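Long-range contacts in anthranilate synthase component I (Streptococcus pneumoniae serotype 4, PDB 5KCK), which belongs to the chorismate-binding enzyme family, proteins of mixed alpha/beta fold rich in antiparallel sheet, and here forms an assembly of two chains: residues L74-S85 and G395-M403; Q211-V222 and Q417-V428. All blocks are in the same frame, centred on the assembly; numbering follows the deposited sequence.

Contact 1: residues L74-S85 and G395-M403; sequences LYEVIHKSQHHS and GYLSATGDM
Leu397 packs its CD2 methyl against Leu74, Tyr75 and Ile78, at the C-terminal end of helix 70-78. With CG anti to the backbone N (chi1 172°), it meets Leu74 tip to tip, CD2 to CD2 at 4.1 Å. Leu397 CD2 also lies 3.7 Å from Ile78 CG2, and the side chain crosses that of Tyr75 at about a right angle. Past the helix end, Lys80 N donates to Ala399 O over 2.9 Å, almost straight at 175° and in the carbonyl plane; His79 ND1 adds a weak bond to the same oxygen. The Tyr75 hydroxyl stands over the centre of the His79 imidazole, and a water joins Tyr75 OH (2.9 Å) to Gly401 O (2.7 Å). His83 sets CD2 against both Ala399 CB (3.8 Å) and Thr400 CG2 (3.7 Å). Thr400 turns OG1 to accept from Asp402 N, an ST turn that overlaps the end of the type I turn from Ser398 to Gly401. The hairpin end of strand 393-398, paired with strands 92-97 and 403-407, thus abuts the end of helix 70-78. Met355 of helix 354-361 touches both Tyr75 and Leu397, while Ile52 of strand 50-55 meets Leu74.

Contact 2: residues Q211-V222 and Q417-V428; sequences QCVLSQRFSAEV and QRAYVQAGAGIV
Two long antiparallel strands of a branched sheet, 211-221 and 418-427, pair here from Cys212 with Ile427 to Glu221 with Arg418, their directions 152° apart. Backbone bonds run both ways at each hydrogen-bonded pair, such as Phe218 with Val421, and Val222 N extends the series to Gln417 O. On the face carrying Ser215, Arg217 and Ser219, side chains tie the strands a second time. Gln422 reaches across with CG anti to its backbone N (chi1 -174°) and the chain extended. Its OE1 receives two bonds from the edge of the Arg217 guanidinium, from NE at 3.0 Å and NH2 at 2.9 Å. The guanidinium and amide planes stand 77° apart, so that NH2 meets a lone pair while NE lies above the carbonyl plane. Gln422 NE2 donates to Ser215 OG at 2.8 Å, nearly in the amide plane; both ends of the buried amide are therefore held. Beyond the pair, Ser215 OG bonds Glu383 and Arg217 NH2 the carbonyl of Lys386. Arg418 bends back over its neighbour strand, one guanidinium face above the Ala220 carbonyl carbon, and grips Ser219 OG side-on through NE (2.9 Å) and NH2 (2.8 Å); His187 also bonds this hydroxyl. Gly424 brings its CA to 3.6 Å from Ser215 CA, a close backbone approach. The other face is mainly apolar: the Leu214 and Ile427 side chains cross at about a right angle, Leu214 CD1 3.9 Å from Ile427 CG1, and Phe218 CB touches Val421 CG2. Helices 190-205 and 433-446 pack against this face, through Phe193 on Leu214 and Ala444 on Phe218. Such a strand pair, with helices on one face and a hydrogen-bonded polar network on the other, belongs to the sheet framework of the chorismate-binding enzyme fold.

Contacts 1 and 2 lie on opposite sides of the chain's centre, 33 Å apart between centres and about 16 Å at their nearest atoms, without touching. Their segments alternate along the chain. From 395-403 the backbone continues through strands 403-407 and 411-415 into 417-428, so a short run of sequence passes from the large antiparallel sheet of contact 1 to the branched sheet of contact 2. Contact 1 joins the N-terminal region to the chorismate-binding enzyme region, whereas both segments of contact 2 belong to the latter. Tyr396 of 395-403 packs on Leu29 of the second subunit; a glycerol, probably from the crystallisation liquor, bonds Gln417 N at the end of contact 2.

Contact 1: residues L74-S85 and G395-M403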
# COMPACT_ATOMS: atom_id res chain seq x y z
N LEU A 74 -29.51 -20.16 6.72
CA LEU A 74 -28.67 -19.01 6.45
C LEU A 74 -28.45 -18.83 4.95
O LEU A 74 -28.56 -17.72 4.42
CB LEU A 74 -27.33 -19.14 7.17
CG LEU A 74 -26.30 -18.07 6.84
CD1 LEU A 74 -26.65 -16.77 7.54
CD2 LEU A 74 -24.88 -18.54 7.18
N TYR A 75 -28.15 -19.93 4.24
CA TYR A 75 -27.91 -19.81 2.81
C TYR A 75 -29.17 -19.38 2.08
O TYR A 75 -29.13 -18.51 1.21
CB TYR A 75 -27.40 -21.13 2.24
CG TYR A 75 -26.90 -20.98 0.83
CD1 TYR A 75 -25.61 -20.52 0.59
CD2 TYR A 75 -27.71 -21.27 -0.26
CE1 TYR A 75 -25.14 -20.37 -0.71
CE2 TYR A 75 -27.26 -21.13 -1.57
CZ TYR A 75 -25.96 -20.67 -1.78
OH TYR A 75 -25.47 -20.52 -3.05
N GLU A 76 -30.30 -20.00 2.42
CA GLU A 76 -31.56 -19.66 1.78
C GLU A 76 -31.90 -18.18 1.95
O GLU A 76 -32.33 -17.53 0.99
CB GLU A 76 -32.66 -20.55 2.36
CG GLU A 76 -34.05 -20.24 1.87
CD GLU A 76 -35.07 -21.15 2.52
OE1 GLU A 76 -35.98 -20.63 3.19
OE2 GLU A 76 -34.93 -22.39 2.37
N VAL A 77 -31.68 -17.62 3.14
CA VAL A 77 -31.99 -16.21 3.37
C VAL A 77 -31.00 -15.31 2.64
O VAL A 77 -31.37 -14.25 2.11
CB VAL A 77 -32.03 -15.91 4.88
CG1 VAL A 77 -31.92 -14.40 5.13
CG2 VAL A 77 -33.31 -16.46 5.49
N ILE A 78 -29.73 -15.72 2.57
CA ILE A 78 -28.69 -14.84 2.05
C ILE A 78 -28.65 -14.84 0.53
O ILE A 78 -28.49 -13.79 -0.10
CB ILE A 78 -27.33 -15.25 2.64
CG1 ILE A 78 -27.31 -14.96 4.14
CG2 ILE A 78 -26.20 -14.56 1.90
CD1 ILE A 78 -28.04 -13.75 4.52
N HIS A 79 -28.79 -16.01 -0.09
CA HIS A 79 -28.50 -16.18 -1.51
C HIS A 79 -29.60 -15.56 -2.37
O HIS A 79 -30.78 -15.85 -2.18
CB HIS A 79 -28.37 -17.67 -1.82
CG HIS A 79 -28.19 -17.98 -3.27
ND1 HIS A 79 -27.16 -17.43 -4.02
CD2 HIS A 79 -28.88 -18.78 -4.11
CE1 HIS A 79 -27.24 -17.89 -5.26
NE2 HIS A 79 -28.27 -18.71 -5.34
N LYS A 80 -29.19 -14.73 -3.34
CA LYS A 80 -30.10 -14.07 -4.27
C LYS A 80 -29.67 -14.39 -5.70
O LYS A 80 -28.66 -13.85 -6.17
CB LYS A 80 -30.14 -12.57 -4.02
CG LYS A 80 -30.67 -12.20 -2.64
CD LYS A 80 -32.14 -12.59 -2.52
CE LYS A 80 -32.64 -12.41 -1.10
NZ LYS A 80 -34.10 -12.65 -0.98
N SER A 81 -30.46 -15.22 -6.38
CA SER A 81 -30.05 -15.80 -7.67
C SER A 81 -29.79 -14.73 -8.72
O SER A 81 -28.81 -14.82 -9.48
CB SER A 81 -31.12 -16.77 -8.17
OG SER A 81 -31.36 -17.81 -7.24
N GLN A 82 -30.65 -13.72 -8.81
CA GLN A 82 -30.51 -12.70 -9.84
C GLN A 82 -29.50 -11.61 -9.49
O GLN A 82 -29.26 -10.72 -10.31
CB GLN A 82 -31.88 -12.06 -10.13
N HIS A 83 -28.90 -11.66 -8.30
CA HIS A 83 -27.98 -10.63 -7.86
C HIS A 83 -26.56 -10.90 -8.34
O HIS A 83 -26.03 -12.00 -8.14
CB HIS A 83 -27.97 -10.52 -6.33
CG HIS A 83 -26.90 -9.60 -5.82
ND1 HIS A 83 -27.00 -8.23 -5.89
CD2 HIS A 83 -25.70 -9.86 -5.24
CE1 HIS A 83 -25.92 -7.68 -5.36
NE2 HIS A 83 -25.12 -8.65 -4.96
N HIS A 84 -25.93 -9.88 -8.93
CA HIS A 84 -24.53 -9.96 -9.30
C HIS A 84 -23.83 -8.66 -8.95
O HIS A 84 -24.46 -7.59 -8.91
CB HIS A 84 -24.36 -10.28 -10.80
CG HIS A 84 -25.03 -9.30 -11.72
ND1 HIS A 84 -24.42 -8.14 -12.14
CD2 HIS A 84 -26.25 -9.32 -12.31
CE1 HIS A 84 -25.23 -7.48 -12.95
NE2 HIS A 84 -26.35 -8.17 -13.06
N SER A 85 -22.53 -8.76 -8.67
CA SER A 85 -21.69 -7.60 -8.41
C SER A 85 -20.23 -8.00 -8.57
O SER A 85 -19.87 -9.16 -8.38
CB SER A 85 -21.93 -7.03 -7.00
OG SER A 85 -20.97 -6.04 -6.69
N GLY A 395 -15.86 -14.78 8.71
CA GLY A 395 -15.79 -14.10 7.44
C GLY A 395 -17.14 -13.69 6.92
O GLY A 395 -17.96 -13.19 7.70
N TYR A 396 -17.41 -13.89 5.62
CA TYR A 396 -18.67 -13.47 5.03
C TYR A 396 -19.25 -14.54 4.11
O TYR A 396 -18.53 -15.41 3.60
CB TYR A 396 -18.53 -12.15 4.24
CG TYR A 396 -17.68 -12.25 2.98
CD1 TYR A 396 -18.22 -12.70 1.77
CD2 TYR A 396 -16.34 -11.88 3.00
CE1 TYR A 396 -17.43 -12.79 0.62
CE2 TYR A 396 -15.55 -11.95 1.86
CZ TYR A 396 -16.10 -12.41 0.68
OH TYR A 396 -15.31 -12.48 -0.44
N LEU A 397 -20.56 -14.46 3.91
CA LEU A 397 -21.28 -15.20 2.87
C LEU A 397 -21.99 -14.16 2.00
O LEU A 397 -22.91 -13.48 2.46
CB LEU A 397 -22.27 -16.19 3.47
CG LEU A 397 -23.21 -16.89 2.48
CD1 LEU A 397 -22.45 -17.93 1.64
CD2 LEU A 397 -24.38 -17.52 3.23
N SER A 398 -21.56 -14.04 0.76
CA SER A 398 -22.11 -13.03 -0.13
C SER A 398 -23.45 -13.49 -0.71
O SER A 398 -23.70 -14.68 -0.91
CB SER A 398 -21.14 -12.72 -1.26
OG SER A 398 -21.71 -11.78 -2.15
N ALA A 399 -24.31 -12.50 -0.99
CA ALA A 399 -25.59 -12.77 -1.64
C ALA A 399 -25.42 -13.48 -2.98
O ALA A 399 -26.34 -14.17 -3.44
CB ALA A 399 -26.34 -11.46 -1.84
N THR A 400 -24.26 -13.33 -3.64
CA THR A 400 -23.97 -14.10 -4.84
C THR A 400 -23.83 -15.59 -4.57
O THR A 400 -23.78 -16.37 -5.52
CB THR A 400 -22.69 -13.60 -5.50
OG1 THR A 400 -21.57 -13.89 -4.63
CG2 THR A 400 -22.76 -12.10 -5.75
N GLY A 401 -23.73 -16.00 -3.30
CA GLY A 401 -23.35 -17.36 -2.97
C GLY A 401 -21.85 -17.58 -2.84
O GLY A 401 -21.44 -18.68 -2.45
N ASP A 402 -21.03 -16.59 -3.19
CA ASP A 402 -19.61 -16.64 -2.88
C ASP A 402 -19.41 -16.56 -1.37
O ASP A 402 -20.27 -16.09 -0.62
CB ASP A 402 -18.86 -15.49 -3.55
CG ASP A 402 -18.70 -15.68 -5.05
OD1 ASP A 402 -19.01 -16.79 -5.55
OD2 ASP A 402 -18.26 -14.73 -5.72
N MSE A 403 -18.24 -17.02 -0.94
CA MSE A 403 -17.95 -17.10 0.49
C MSE A 403 -16.47 -17.04 0.73
O MSE A 403 -15.69 -17.54 -0.07
CB MSE A 403 -18.51 -18.40 1.07
CG MSE A 403 -18.38 -18.49 2.57
SE MSE A 403 -19.12 -20.15 3.28
CE MSE A 403 -17.83 -21.41 2.48
O HOH W 1 -22.58 -21.05 -2.96

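Contact 2: residues Q211-V222 and Q417-V428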
# COMPACT_ATOMS: atom_id res chain seq x y z
N GLN A 211 -2.52 -37.09 15.55
CA GLN A 211 -2.24 -35.73 15.97
C GLN A 211 -3.49 -35.16 16.63
O GLN A 211 -4.61 -35.48 16.23
CB GLN A 211 -1.80 -34.85 14.80
CG GLN A 211 -1.63 -33.38 15.13
CD GLN A 211 -0.61 -32.71 14.25
OE1 GLN A 211 0.02 -31.73 14.64
NE2 GLN A 211 -0.43 -33.25 13.05
N CYS A 212 -3.28 -34.32 17.64
CA CYS A 212 -4.38 -33.79 18.44
C CYS A 212 -4.00 -32.38 18.89
O CYS A 212 -3.01 -32.21 19.60
CB CYS A 212 -4.64 -34.70 19.65
SG CYS A 212 -6.05 -34.22 20.67
N VAL A 213 -4.78 -31.39 18.48
CA VAL A 213 -4.49 -30.01 18.82
C VAL A 213 -5.18 -29.69 20.14
O VAL A 213 -6.41 -29.64 20.21
CB VAL A 213 -4.91 -29.04 17.71
CG1 VAL A 213 -4.54 -27.62 18.09
CG2 VAL A 213 -4.26 -29.42 16.38
N LEU A 214 -4.38 -29.49 21.19
CA LEU A 214 -4.87 -29.07 22.50
C LEU A 214 -4.57 -27.59 22.70
O LEU A 214 -3.49 -27.11 22.33
CB LEU A 214 -4.23 -29.90 23.62
CG LEU A 214 -4.51 -31.40 23.58
CD1 LEU A 214 -3.69 -32.15 24.63
CD2 LEU A 214 -6.00 -31.68 23.75
N SER A 215 -5.51 -26.87 23.31
CA SER A 215 -5.41 -25.42 23.42
C SER A 215 -5.53 -24.97 24.88
O SER A 215 -6.07 -25.68 25.73
CB SER A 215 -6.48 -24.73 22.57
OG SER A 215 -7.78 -24.95 23.09
N GLN A 216 -5.01 -23.77 25.13
CA GLN A 216 -5.16 -23.07 26.40
C GLN A 216 -5.86 -21.75 26.16
O GLN A 216 -5.60 -21.08 25.16
CB GLN A 216 -3.83 -22.75 27.06
CG GLN A 216 -3.15 -23.83 27.81
CD GLN A 216 -2.00 -23.26 28.63
OE1 GLN A 216 -0.83 -23.43 28.29
NE2 GLN A 216 -2.34 -22.56 29.70
N ARG A 217 -6.69 -21.35 27.11
CA ARG A 217 -7.35 -20.06 27.08
C ARG A 217 -6.72 -19.15 28.14
O ARG A 217 -6.21 -19.62 29.16
CB ARG A 217 -8.85 -20.22 27.31
CG ARG A 217 -9.64 -18.94 27.41
CD ARG A 217 -11.11 -19.26 27.46
NE ARG A 217 -11.54 -19.88 26.22
CZ ARG A 217 -12.69 -20.52 26.05
NH1 ARG A 217 -13.53 -20.65 27.08
NH2 ARG A 217 -13.01 -21.04 24.87
N PHE A 218 -6.73 -17.85 27.86
CA PHE A 218 -6.26 -16.83 28.78
C PHE A 218 -7.25 -15.67 28.75
O PHE A 218 -7.90 -15.44 27.72
CB PHE A 218 -4.85 -16.32 28.42
CG PHE A 218 -3.82 -17.40 28.32
CD1 PHE A 218 -3.69 -18.15 27.15
CD2 PHE A 218 -2.98 -17.68 29.39
CE1 PHE A 218 -2.75 -19.16 27.06
CE2 PHE A 218 -2.03 -18.69 29.30
CZ PHE A 218 -1.91 -19.43 28.13
N SER A 219 -7.37 -14.95 29.86
CA SER A 219 -8.27 -13.81 29.84
C SER A 219 -7.82 -12.74 30.82
O SER A 219 -7.09 -13.01 31.77
CB SER A 219 -9.73 -14.23 30.11
OG SER A 219 -9.92 -14.66 31.44
N ALA A 220 -8.26 -11.51 30.56
CA ALA A 220 -7.94 -10.36 31.38
C ALA A 220 -9.15 -9.43 31.48
O ALA A 220 -9.97 -9.37 30.56
CB ALA A 220 -6.75 -9.57 30.82
N GLU A 221 -9.23 -8.71 32.59
CA GLU A 221 -10.17 -7.61 32.71
C GLU A 221 -9.87 -6.56 31.65
O GLU A 221 -8.74 -6.09 31.54
CB GLU A 221 -10.07 -6.99 34.10
CG GLU A 221 -10.38 -7.94 35.24
CD GLU A 221 -10.07 -7.32 36.59
OE1 GLU A 221 -8.88 -7.09 36.87
OE2 GLU A 221 -11.02 -7.04 37.35
N VAL A 222 -10.89 -6.17 30.88
CA VAL A 222 -10.65 -5.25 29.77
C VAL A 222 -10.22 -3.90 30.32
O VAL A 222 -10.81 -3.38 31.27
CB VAL A 222 -11.89 -5.10 28.87
CG1 VAL A 222 -12.25 -6.43 28.23
CG2 VAL A 222 -13.08 -4.53 29.64
N GLN A 417 -16.93 -8.18 30.23
CA GLN A 417 -15.90 -7.24 30.68
C GLN A 417 -14.52 -7.87 30.75
O GLN A 417 -13.64 -7.39 31.48
CB GLN A 417 -16.29 -6.62 32.04
CG GLN A 417 -17.72 -6.10 32.09
CD GLN A 417 -17.84 -4.68 31.60
OE1 GLN A 417 -18.48 -4.41 30.58
NE2 GLN A 417 -17.24 -3.75 32.34
N ARG A 418 -14.30 -8.95 30.00
CA ARG A 418 -13.00 -9.61 29.93
C ARG A 418 -12.58 -9.73 28.47
O ARG A 418 -13.39 -9.59 27.55
CB ARG A 418 -13.04 -11.00 30.58
CG ARG A 418 -13.26 -10.96 32.08
CD ARG A 418 -13.14 -12.35 32.71
NE ARG A 418 -11.76 -12.84 32.76
CZ ARG A 418 -10.86 -12.41 33.63
NH1 ARG A 418 -11.18 -11.47 34.51
NH2 ARG A 418 -9.63 -12.91 33.62
N ALA A 419 -11.29 -9.99 28.26
CA ALA A 419 -10.73 -10.23 26.94
C ALA A 419 -10.16 -11.64 26.91
O ALA A 419 -9.29 -11.97 27.73
CB ALA A 419 -9.65 -9.20 26.61
N TYR A 420 -10.63 -12.46 25.99
CA TYR A 420 -10.25 -13.87 25.93
C TYR A 420 -9.38 -14.13 24.70
O TYR A 420 -9.76 -13.77 23.58
CB TYR A 420 -11.47 -14.78 25.89
CG TYR A 420 -12.47 -14.57 27.01
CD1 TYR A 420 -13.51 -13.66 26.88
CD2 TYR A 420 -12.39 -15.31 28.18
CE1 TYR A 420 -14.44 -13.49 27.90
CE2 TYR A 420 -13.30 -15.15 29.20
CZ TYR A 420 -14.32 -14.24 29.06
OH TYR A 420 -15.23 -14.08 30.08
N VAL A 421 -8.24 -14.78 24.91
CA VAL A 421 -7.43 -15.28 23.81
C VAL A 421 -7.16 -16.76 24.05
O VAL A 421 -7.22 -17.25 25.18
CB VAL A 421 -6.11 -14.51 23.66
CG1 VAL A 421 -6.40 -13.08 23.24
CG2 VAL A 421 -5.34 -14.54 24.96
N GLN A 422 -6.85 -17.47 22.96
CA GLN A 422 -6.72 -18.91 23.02
C GLN A 422 -5.80 -19.37 21.90
O GLN A 422 -5.82 -18.81 20.80
CB GLN A 422 -8.10 -19.58 22.89
CG GLN A 422 -8.10 -21.09 23.08
CD GLN A 422 -9.47 -21.62 23.52
OE1 GLN A 422 -10.42 -20.85 23.64
NE2 GLN A 422 -9.56 -22.92 23.74
N ALA A 423 -4.98 -20.40 22.18
CA ALA A 423 -4.09 -20.94 21.16
C ALA A 423 -3.80 -22.40 21.44
O ALA A 423 -3.72 -22.83 22.60
CB ALA A 423 -2.78 -20.16 21.08
N GLY A 424 -3.64 -23.17 20.37
CA GLY A 424 -3.47 -24.61 20.45
C GLY A 424 -2.09 -25.06 19.99
O GLY A 424 -1.31 -24.30 19.42
N ALA A 425 -1.81 -26.33 20.25
CA ALA A 425 -0.57 -26.94 19.81
C ALA A 425 -0.85 -28.34 19.31
O ALA A 425 -1.63 -29.08 19.92
CB ALA A 425 0.48 -26.97 20.92
N GLY A 426 -0.24 -28.70 18.19
CA GLY A 426 -0.39 -30.03 17.65
C GLY A 426 0.44 -31.03 18.43
O GLY A 426 1.67 -31.03 18.36
N ILE A 427 -0.23 -31.89 19.19
CA ILE A 427 0.45 -32.93 19.95
C ILE A 427 0.70 -34.12 19.04
O ILE A 427 -0.20 -34.59 18.34
CB ILE A 427 -0.37 -33.33 21.18
CG1 ILE A 427 -0.81 -32.09 21.96
CG2 ILE A 427 0.43 -34.31 22.06
CD1 ILE A 427 0.31 -31.11 22.27
N VAL A 428 1.94 -34.62 19.05
CA VAL A 428 2.31 -35.80 18.29
C VAL A 428 3.02 -36.78 19.22
O VAL A 428 3.08 -36.56 20.44
CB VAL A 428 3.20 -35.44 17.08
CG1 VAL A 428 2.36 -34.84 15.98
CG2 VAL A 428 4.31 -34.48 17.50